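Local coordinates for protein Poly(Beta-D-mannuronate) lyase (Pseudopedobacter saltans, PDB 7O79) that probably cleaves alginate as a poly(beta-D-mannuronate) lyase of polysaccharide lyase family 6, built on a parallel beta-helix, at residues A[151-156]-A[190-195]; A[158-163]-A[199-204]; A[279-284]-A[332-337]. All coordinates share one frame; numbering follows the deposited sequence.

Contact 1 of 3, residues A[151-156]-A[190-195]; sequences SRYNTV and GAFFTI. With PO4 (phosphate ion), chain B.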
loop_
_atom_site.group_PDB
_atom_site.type_symbol
_atom_site.label_atom_id
_atom_site.label_comp_id
_atom_site.label_asym_id
_atom_site.label_seq_id
_atom_site.Cartn_x
_atom_site.Cartn_y
_atom_site.Cartn_z
ATOM N N SER A 151 13.674 4.174 -7.283
ATOM C CA SER A 151 12.571 3.250 -7.572
ATOM C C SER A 151 11.252 4.050 -7.666
ATOM O O SER A 151 10.368 4.032 -6.802
ATOM C CB SER A 151 12.534 2.137 -6.515
ATOM O OG SER A 151 11.508 1.201 -6.747
ATOM N N ARG A 152 11.095 4.781 -8.766
ATOM C CA ARG A 152 9.973 5.681 -8.978
ATOM C C ARG A 152 9.102 5.178 -10.121
ATOM O O ARG A 152 9.585 4.489 -11.030
ATOM C CB ARG A 152 10.453 7.099 -9.309
ATOM C CG ARG A 152 11.283 7.757 -8.233
ATOM C CD ARG A 152 11.743 9.147 -8.647
ATOM N NE ARG A 152 12.296 9.888 -7.515
ATOM C CZ ARG A 152 13.517 9.688 -7.017
ATOM N NH1 ARG A 152 13.951 10.408 -5.984
ATOM N NH2 ARG A 152 14.303 8.759 -7.547
ATOM N N TYR A 153 7.815 5.561 -10.074
ATOM C CA TYR A 153 6.845 5.323 -11.160
ATOM C C TYR A 153 6.557 3.840 -11.391
ATOM O O TYR A 153 6.321 3.403 -12.516
ATOM C CB TYR A 153 7.273 5.994 -12.475
ATOM C CG TYR A 153 7.232 7.505 -12.392
ATOM C CD1 TYR A 153 6.035 8.188 -12.596
ATOM C CD2 TYR A 153 8.374 8.245 -12.125
ATOM C CE1 TYR A 153 5.975 9.579 -12.501
ATOM C CE2 TYR A 153 8.331 9.624 -12.041
ATOM C CZ TYR A 153 7.141 10.281 -12.232
ATOM O OH TYR A 153 7.110 11.646 -12.142
ATOM N N ASN A 154 6.575 3.050 -10.334
ATOM C CA ASN A 154 6.149 1.664 -10.419
ATOM C C ASN A 154 4.645 1.572 -10.182
ATOM O O ASN A 154 4.059 2.388 -9.465
ATOM C CB ASN A 154 6.926 0.815 -9.415
ATOM C CG ASN A 154 8.428 0.848 -9.673
ATOM O OD1 ASN A 154 8.868 0.606 -10.802
ATOM N ND2 ASN A 154 9.225 1.129 -8.629
ATOM N N THR A 155 4.018 0.592 -10.826
ATOM C CA THR A 155 2.564 0.477 -10.852
ATOM C C THR A 155 2.196 -0.972 -10.581
ATOM O O THR A 155 2.792 -1.881 -11.167
ATOM C CB THR A 155 2.001 0.942 -12.213
ATOM O OG1 THR A 155 2.234 2.347 -12.366
ATOM C CG2 THR A 155 0.485 0.697 -12.309
ATOM N N VAL A 156 1.237 -1.186 -9.681
ATOM C CA VAL A 156 0.678 -2.500 -9.401
ATOM C C VAL A 156 -0.833 -2.377 -9.598
ATOM O O VAL A 156 -1.485 -1.601 -8.890
ATOM C CB VAL A 156 1.002 -2.967 -7.968
ATOM C CG1 VAL A 156 0.238 -4.258 -7.627
ATOM C CG2 VAL A 156 2.518 -3.104 -7.749
ATOM N N GLY A 190 9.027 12.318 -5.033
ATOM C CA GLY A 190 8.273 11.273 -4.366
ATOM C C GLY A 190 8.621 9.934 -4.978
ATOM O O GLY A 190 9.512 9.830 -5.836
ATOM N N ALA A 191 7.912 8.891 -4.501
ATOM C CA ALA A 191 8.012 7.558 -5.096
ATOM C C ALA A 191 7.152 7.412 -6.350
ATOM O O ALA A 191 7.474 6.608 -7.233
ATOM C CB ALA A 191 7.588 6.483 -4.087
ATOM N N PHE A 192 6.063 8.169 -6.442
ATOM C CA PHE A 192 5.141 8.073 -7.574
ATOM C C PHE A 192 4.711 6.628 -7.821
ATOM O O PHE A 192 4.666 6.149 -8.960
ATOM C CB PHE A 192 5.739 8.694 -8.838
ATOM C CG PHE A 192 6.173 10.137 -8.674
ATOM C CD1 PHE A 192 5.285 11.171 -8.945
ATOM C CD2 PHE A 192 7.482 10.456 -8.328
ATOM C CE1 PHE A 192 5.671 12.492 -8.824
ATOM C CE2 PHE A 192 7.887 11.790 -8.222
ATOM C CZ PHE A 192 6.985 12.804 -8.461
ATOM N N PHE A 193 4.401 5.920 -6.740
ATOM C CA PHE A 193 3.968 4.526 -6.816
ATOM C C PHE A 193 2.455 4.479 -6.990
ATOM O O PHE A 193 1.724 5.235 -6.347
ATOM C CB PHE A 193 4.383 3.771 -5.551
ATOM C CG PHE A 193 4.388 2.269 -5.683
ATOM C CD1 PHE A 193 3.202 1.535 -5.621
ATOM C CD2 PHE A 193 5.587 1.583 -5.837
ATOM C CE1 PHE A 193 3.218 0.138 -5.727
ATOM C CE2 PHE A 193 5.608 0.200 -5.966
ATOM C CZ PHE A 193 4.432 -0.527 -5.905
ATOM N N THR A 194 1.988 3.603 -7.863
ATOM C CA THR A 194 0.560 3.496 -8.142
ATOM C C THR A 194 0.063 2.134 -7.682
ATOM O O THR A 194 0.565 1.097 -8.140
ATOM C CB THR A 194 0.272 3.700 -9.629
ATOM O OG1 THR A 194 0.521 5.065 -9.971
ATOM C CG2 THR A 194 -1.195 3.345 -9.947
ATOM N N ILE A 195 -0.918 2.141 -6.781
ATOM C CA ILE A 195 -1.634 0.945 -6.354
ATOM C C ILE A 195 -3.059 1.118 -6.864
ATOM O O ILE A 195 -3.830 1.896 -6.292
ATOM C CB ILE A 195 -1.621 0.785 -4.829
ATOM C CG1 ILE A 195 -0.184 0.692 -4.277
ATOM C CG2 ILE A 195 -2.477 -0.417 -4.421
ATOM C CD1 ILE A 195 -0.150 0.688 -2.711
HETATM P P PO4 B . 17.360 9.090 -5.112
HETATM O O1 PO4 B . 16.170 8.146 -5.206
HETATM O O2 PO4 B . 18.031 9.156 -6.472
HETATM O O3 PO4 B . 18.316 8.546 -4.079
HETATM O O4 PO4 B . 16.958 10.486 -4.675
HETATM O O HOH W 1 7.503 3.780 -7.490
HETATM O O HOH W 2 3.207 4.814 -10.580
#
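T155 and V156 pair in parallel with T194 and I195 where two successive turns of the right-handed beta-helix meet, the two segments running 20° apart. Three backbone bonds join them: Y153 N to A191 O, T194 N to N154 O, and V156 N to T194 O at 2.8 Å. Where the strands begin, a water gives its protons to N154 O and F192 O and accepts from T194 OG1, while a second accepts from N154 N at 3.1 Å. Y153 and F192 point the same way and form an offset stack, ring centroids 4.6 Å apart and planes at 6°. The slide between them puts F192 CB over the centre of the tyrosine ring and Y153 OH over the centre of the phenylalanine ring. Buried F193 swings its ring toward the neighbouring turn because its CG is anti to the backbone N (chi1 -162°); CE2 meets N154 CB at 3.7 Å and CZ meets V156 CG2 at 3.7 Å. F122 adds an edge-to-face contact. R152 is extended from CG to NE; its NH1 forms a salt bridge with D189, and its NH2 donates to O1 of a phosphate, probably from the crystallisation liquor, at 3.1 Å.

Contact 2 of 3, residues A[158-163]-A[199-204]; sequences YCYFKD and LFERAH
Y160 and L199 both carry CG anti to the backbone N (chi1 -173° and 179°), which lays their side chains alongside each other on neighbouring rungs of the parallel beta-helix. The ring carbon CE1 of Y160 meets the CD2 branch of L199 at 3.6 Å, and L199 O lies at the ring's edge, in its plane. Within its own strand, K162 CB sits over one face of the ring, toward the rim. With an alanine here in place of Y160, a gap is likely to open beside L199 CD2, and K162 CB would lose the ring face it packs on.

F161 and F200 instead hold CG anti to the carbonyl carbon, beside the backbone N, and project from the face of the sheet opposite Y160 and L199. Their planes are nearly parallel but slid apart, with centroids 5.1 Å apart, so overlap is slight: F161 CD1 touches F200 CE2 at 3.9 Å, over one face of the F200 ring near its rim. F134 in the preceding turn meets the F161 ring at a shallow angle and F175 meets it steeply, making an aromatic cluster inside the helix.

The backbones hold this register through four nearly straight bonds that switch donor strand at each step: L199 N to C159 O, F161 N to L199 O (2.9 Å), E201 N to F161 O and D163 N to E201 O. At the far end D163 and R202 lie side by side, carboxylate and guanidinium planes 68° apart, yet their charged groups do not touch: D163 OD1 is 5.6 Å from R202 NE. R202 instead makes a long, weak ion pair with E250. Beyond it the chain bends in an inverse gamma turn centred on A203, whose CB rests 3.7 Å from F161 O.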
loop_
_atom_site.group_PDB
_atom_site.type_symbol
_atom_site.label_atom_id
_atom_site.label_comp_id
_atom_site.label_asym_id
_atom_site.label_seq_id
_atom_site.Cartn_x
_atom_site.Cartn_y
_atom_site.Cartn_z
ATOM N N TYR A 158 -4.737 -4.408 -10.983
ATOM C CA TYR A 158 -5.503 -5.610 -11.317
ATOM C C TYR A 158 -4.886 -6.862 -10.725
ATOM O O TYR A 158 -4.957 -7.946 -11.314
ATOM C CB TYR A 158 -5.685 -5.783 -12.831
ATOM C CG TYR A 158 -6.136 -4.539 -13.553
ATOM C CD1 TYR A 158 -7.367 -3.972 -13.277
ATOM C CD2 TYR A 158 -5.363 -3.970 -14.552
ATOM C CE1 TYR A 158 -7.797 -2.838 -13.948
ATOM C CE2 TYR A 158 -5.785 -2.840 -15.233
ATOM C CZ TYR A 158 -6.996 -2.281 -14.926
ATOM O OH TYR A 158 -7.424 -1.158 -15.603
ATOM N N CYS A 159 -4.298 -6.733 -9.543
ATOM C CA CYS A 159 -3.813 -7.900 -8.836
ATOM C C CYS A 159 -4.799 -8.315 -7.747
ATOM O O CYS A 159 -5.740 -7.598 -7.396
ATOM C CB CYS A 159 -2.420 -7.636 -8.253
ATOM S SG CYS A 159 -1.150 -7.506 -9.542
ATOM N N TYR A 160 -4.561 -9.508 -7.214
ATOM C CA TYR A 160 -5.451 -10.138 -6.253
ATOM C C TYR A 160 -4.622 -10.579 -5.053
ATOM O O TYR A 160 -3.689 -11.382 -5.202
ATOM C CB TYR A 160 -6.165 -11.319 -6.919
ATOM C CG TYR A 160 -7.257 -11.983 -6.113
ATOM C CD1 TYR A 160 -7.945 -11.296 -5.119
ATOM C CD2 TYR A 160 -7.612 -13.308 -6.365
ATOM C CE1 TYR A 160 -8.961 -11.909 -4.401
ATOM C CE2 TYR A 160 -8.619 -13.934 -5.640
ATOM C CZ TYR A 160 -9.291 -13.229 -4.671
ATOM O OH TYR A 160 -10.286 -13.852 -3.964
ATOM N N PHE A 161 -4.959 -10.062 -3.864
ATOM C CA PHE A 161 -4.257 -10.399 -2.624
ATOM C C PHE A 161 -5.257 -11.037 -1.668
ATOM O O PHE A 161 -6.168 -10.365 -1.173
ATOM C CB PHE A 161 -3.591 -9.171 -1.997
ATOM C CG PHE A 161 -2.736 -8.380 -2.961
ATOM C CD1 PHE A 161 -3.298 -7.418 -3.785
ATOM C CD2 PHE A 161 -1.367 -8.621 -3.046
ATOM C CE1 PHE A 161 -2.522 -6.689 -4.676
ATOM C CE2 PHE A 161 -0.575 -7.894 -3.934
ATOM C CZ PHE A 161 -1.159 -6.934 -4.763
ATOM N N LYS A 162 -5.070 -12.325 -1.389
ATOM C CA LYS A 162 -6.093 -13.143 -0.762
ATOM C C LYS A 162 -5.522 -13.939 0.404
ATOM O O LYS A 162 -4.460 -14.553 0.275
ATOM C CB LYS A 162 -6.698 -14.111 -1.774
ATOM C CG LYS A 162 -7.736 -15.041 -1.178
ATOM C CD LYS A 162 -8.251 -16.022 -2.211
ATOM C CE LYS A 162 -9.673 -16.480 -1.889
ATOM N NZ LYS A 162 -10.091 -17.608 -2.775
ATOM N N ASP A 163 -6.263 -13.966 1.515
ATOM C CA ASP A 163 -5.971 -14.833 2.663
ATOM C C ASP A 163 -4.520 -14.687 3.112
ATOM O O ASP A 163 -3.720 -15.627 3.066
ATOM C CB ASP A 163 -6.278 -16.305 2.363
ATOM C CG ASP A 163 -7.723 -16.552 1.974
ATOM O OD1 ASP A 163 -8.626 -15.849 2.470
ATOM O OD2 ASP A 163 -7.960 -17.482 1.186
ATOM N N LEU A 199 -7.769 -5.995 -5.841
ATOM C CA LEU A 199 -8.724 -6.609 -4.924
ATOM C C LEU A 199 -7.987 -7.211 -3.733
ATOM O O LEU A 199 -7.101 -8.057 -3.901
ATOM C CB LEU A 199 -9.544 -7.677 -5.637
ATOM C CG LEU A 199 -10.569 -8.437 -4.794
ATOM C CD1 LEU A 199 -11.611 -7.517 -4.182
ATOM C CD2 LEU A 199 -11.265 -9.500 -5.630
ATOM N N PHE A 200 -8.403 -6.862 -2.533
ATOM C CA PHE A 200 -7.858 -7.421 -1.325
ATOM C C PHE A 200 -8.991 -8.185 -0.613
ATOM O O PHE A 200 -10.042 -7.645 -0.416
ATOM C CB PHE A 200 -7.344 -6.355 -0.376
ATOM C CG PHE A 200 -6.272 -5.478 -0.930
ATOM C CD1 PHE A 200 -6.562 -4.459 -1.802
ATOM C CD2 PHE A 200 -4.985 -5.620 -0.513
ATOM C CE1 PHE A 200 -5.572 -3.645 -2.277
ATOM C CE2 PHE A 200 -3.998 -4.814 -0.993
ATOM C CZ PHE A 200 -4.288 -3.830 -1.873
ATOM N N GLU A 201 -8.782 -9.441 -0.284
ATOM C CA GLU A 201 -9.766 -10.198 0.449
ATOM C C GLU A 201 -9.117 -10.932 1.597
ATOM O O GLU A 201 -8.365 -11.826 1.379
ATOM C CB GLU A 201 -10.458 -11.163 -0.468
ATOM C CG GLU A 201 -11.611 -11.902 0.157
ATOM C CD GLU A 201 -12.820 -11.865 -0.718
ATOM O OE1 GLU A 201 -12.678 -11.525 -1.899
ATOM O OE2 GLU A 201 -13.918 -12.175 -0.225
ATOM N N ARG A 202 -9.514 -10.607 2.804
ATOM C CA ARG A 202 -8.903 -11.153 4.000
ATOM C C ARG A 202 -7.372 -11.096 3.934
ATOM O O ARG A 202 -6.706 -12.001 4.325
ATOM C CB ARG A 202 -9.441 -12.545 4.316
ATOM C CG ARG A 202 -10.851 -12.474 4.841
ATOM C CD ARG A 202 -11.697 -13.679 4.518
ATOM N NE ARG A 202 -12.916 -13.672 5.319
ATOM C CZ ARG A 202 -14.124 -13.262 4.942
ATOM N NH1 ARG A 202 -14.374 -12.813 3.740
ATOM N NH2 ARG A 202 -15.102 -13.323 5.800
ATOM N N ALA A 203 -6.852 -9.985 3.443
ATOM C CA ALA A 203 -5.412 -9.765 3.275
ATOM C C ALA A 203 -4.809 -9.162 4.541
ATOM O O ALA A 203 -4.119 -8.138 4.513
ATOM C CB ALA A 203 -5.147 -8.883 2.061
ATOM N N HIS A 204 -5.082 -9.824 5.670
ATOM C CA HIS A 204 -4.817 -9.238 6.983
ATOM C C HIS A 204 -3.356 -8.862 7.155
ATOM O O HIS A 204 -3.037 -7.707 7.447
ATOM C CB HIS A 204 -5.236 -10.201 8.101
ATOM C CG HIS A 204 -6.646 -10.690 7.992
ATOM N ND1 HIS A 204 -7.688 -9.870 7.622
ATOM C CD2 HIS A 204 -7.195 -11.906 8.236
ATOM C CE1 HIS A 204 -8.816 -10.560 7.622
ATOM N NE2 HIS A 204 -8.543 -11.800 7.984
#

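Contact 3 of 3, residues A[279-284]-A[332-337]; sequences GLILIC and GINIGG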
loop_
_atom_site.group_PDB
_atom_site.type_symbol
_atom_site.label_atom_id
_atom_site.label_comp_id
_atom_site.label_asym_id
_atom_site.label_seq_id
_atom_site.Cartn_x
_atom_site.Cartn_y
_atom_site.Cartn_z
ATOM N N GLY A 279 -13.576 5.529 10.129
ATOM C CA GLY A 279 -13.647 5.651 8.683
ATOM C C GLY A 279 -12.450 6.399 8.113
ATOM O O GLY A 279 -11.819 5.947 7.148
ATOM N N LEU A 280 -12.125 7.534 8.730
ATOM C CA LEU A 280 -11.025 8.400 8.329
ATOM C C LEU A 280 -10.343 8.929 9.577
ATOM O O LEU A 280 -11.001 9.500 10.452
ATOM C CB LEU A 280 -11.525 9.567 7.474
ATOM C CG LEU A 280 -10.523 10.634 7.016
ATOM C CD1 LEU A 280 -9.344 10.030 6.215
ATOM C CD2 LEU A 280 -11.239 11.747 6.239
ATOM N N ILE A 281 -9.031 8.742 9.664
ATOM C CA ILE A 281 -8.247 9.230 10.792
ATOM C C ILE A 281 -7.235 10.234 10.274
ATOM O O ILE A 281 -6.395 9.894 9.435
ATOM C CB ILE A 281 -7.537 8.100 11.540
ATOM C CG1 ILE A 281 -8.554 7.144 12.181
ATOM C CG2 ILE A 281 -6.555 8.680 12.581
ATOM C CD1 ILE A 281 -7.936 5.781 12.577
ATOM N N LEU A 282 -7.313 11.463 10.776
ATOM C CA LEU A 282 -6.296 12.481 10.552
ATOM C C LEU A 282 -5.471 12.542 11.831
ATOM O O LEU A 282 -5.962 13.020 12.859
ATOM C CB LEU A 282 -6.945 13.828 10.259
ATOM C CG LEU A 282 -7.923 13.824 9.083
ATOM C CD1 LEU A 282 -8.236 15.249 8.699
ATOM C CD2 LEU A 282 -7.393 13.030 7.904
ATOM N N ILE A 283 -4.232 12.035 11.787
ATOM C CA ILE A 283 -3.475 11.843 13.025
ATOM C C ILE A 283 -2.765 13.139 13.409
ATOM O O ILE A 283 -2.485 14.000 12.566
ATOM C CB ILE A 283 -2.486 10.662 12.885
ATOM C CG1 ILE A 283 -2.155 10.062 14.266
ATOM C CG2 ILE A 283 -1.237 11.093 12.147
ATOM C CD1 ILE A 283 -1.527 8.679 14.229
ATOM N N CYS A 284 -2.488 13.300 14.700
ATOM C CA CYS A 284 -1.802 14.501 15.157
ATOM C C CYS A 284 -0.321 14.440 14.792
ATOM O O CYS A 284 0.318 13.387 14.875
ATOM C CB CYS A 284 -1.956 14.672 16.670
ATOM S SG CYS A 284 -3.642 14.942 17.253
ATOM N N GLY A 332 -16.631 8.381 12.634
ATOM C CA GLY A 332 -16.687 8.497 11.187
ATOM C C GLY A 332 -15.432 9.165 10.661
ATOM O O GLY A 332 -14.675 8.603 9.859
ATOM N N ILE A 333 -15.208 10.391 11.113
ATOM C CA ILE A 333 -13.992 11.126 10.817
ATOM C C ILE A 333 -13.390 11.540 12.148
ATOM O O ILE A 333 -14.055 12.205 12.954
ATOM C CB ILE A 333 -14.250 12.341 9.913
ATOM C CG1 ILE A 333 -14.947 11.876 8.621
ATOM C CG2 ILE A 333 -12.932 13.080 9.621
ATOM C CD1 ILE A 333 -15.233 12.970 7.580
ATOM N N ASN A 334 -12.160 11.107 12.395
ATOM C CA ASN A 334 -11.440 11.422 13.620
ATOM C C ASN A 334 -10.405 12.489 13.263
ATOM O O ASN A 334 -9.383 12.191 12.642
ATOM C CB ASN A 334 -10.823 10.148 14.188
ATOM C CG ASN A 334 -10.062 10.373 15.492
ATOM O OD1 ASN A 334 -10.104 11.441 16.083
ATOM N ND2 ASN A 334 -9.384 9.344 15.948
ATOM N N ILE A 335 -10.711 13.744 13.594
ATOM C CA ILE A 335 -9.820 14.873 13.333
ATOM C C ILE A 335 -8.931 15.019 14.565
ATOM O O ILE A 335 -9.325 15.618 15.569
ATOM C CB ILE A 335 -10.591 16.158 13.027
ATOM C CG1 ILE A 335 -11.679 15.901 11.972
ATOM C CG2 ILE A 335 -9.654 17.264 12.533
ATOM C CD1 ILE A 335 -12.603 17.087 11.751
ATOM N N GLY A 336 -7.740 14.422 14.509
ATOM C CA GLY A 336 -6.825 14.510 15.626
ATOM C C GLY A 336 -6.623 13.203 16.369
ATOM O O GLY A 336 -6.625 13.188 17.599
ATOM N N GLY A 337 -6.443 12.099 15.645
ATOM C CA GLY A 337 -6.150 10.841 16.302
ATOM C C GLY A 337 -4.812 10.885 17.019
ATOM O O GLY A 337 -3.926 11.663 16.671
#
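L280 N donates to G332 O at 3.0 Å, tilted 17° from the carbonyl plane, and opens a series of six backbone bonds between 279-284 and 332-337. N334 N gives the next, an almost straight bond to L280 O at 2.8 Å, and N334 O is taken in turn by L282 N. L282 O then accepts two donors: G336 N approaches at 2.8 Å in the carbonyl plane, whereas G337 N lies above that plane, off the lone pairs. This double acceptance marks a beta bulge at the 335-336 corner, where the register slips by one residue and I283 pairs with G337. Beyond it C284 N regains an in-plane bond to G337 O at 2.9 Å. Backbone groups of the first strand that face away from 332-337 are met as well, since I281 bonds to I258 and L260 of the preceding turn; on the other side, G336 O accepts from T374 OG1. The amide of N334 reaches D278 OD2 through ND2, a weak bond.

Glycines suit the bulge: with its phi positive (111°), G336 would press a side chain against the preceding carbonyl, and a CB on G337 would collide with I281 CG2. I283 CG1, swung anti to the backbone N (chi1 -155°), comes to 3.4 Å from G337 O. On the face of L280 and I333, L280 CD2 packs on I333 CG2 at 4.0 Å, covered by F325. Parallel strands of successive coils stacked in line, with an apolar inner face, are characteristic of a parallel beta-helix.

From the N terminus, the chain passes through 151-156 and 158-163 on strand 155-162, makes one circuit of the helix, and returns as 190-195 and 199-204 on strand 194-201. Contacts 1 and 2 therefore cross: each closes its own circuit, of 33 and 35 intervening residues, and together they tie the start and end of the same pair of strands. They meet directly at V156 CG1 and F161 CZ, 4.2 Å apart. Contact 3 follows in series, several coils later, and closes a circuit of 47 residues on the other run of parallel strands; its nearest atoms are about 16 Å from contact 1 and about 15 Å from contact 2.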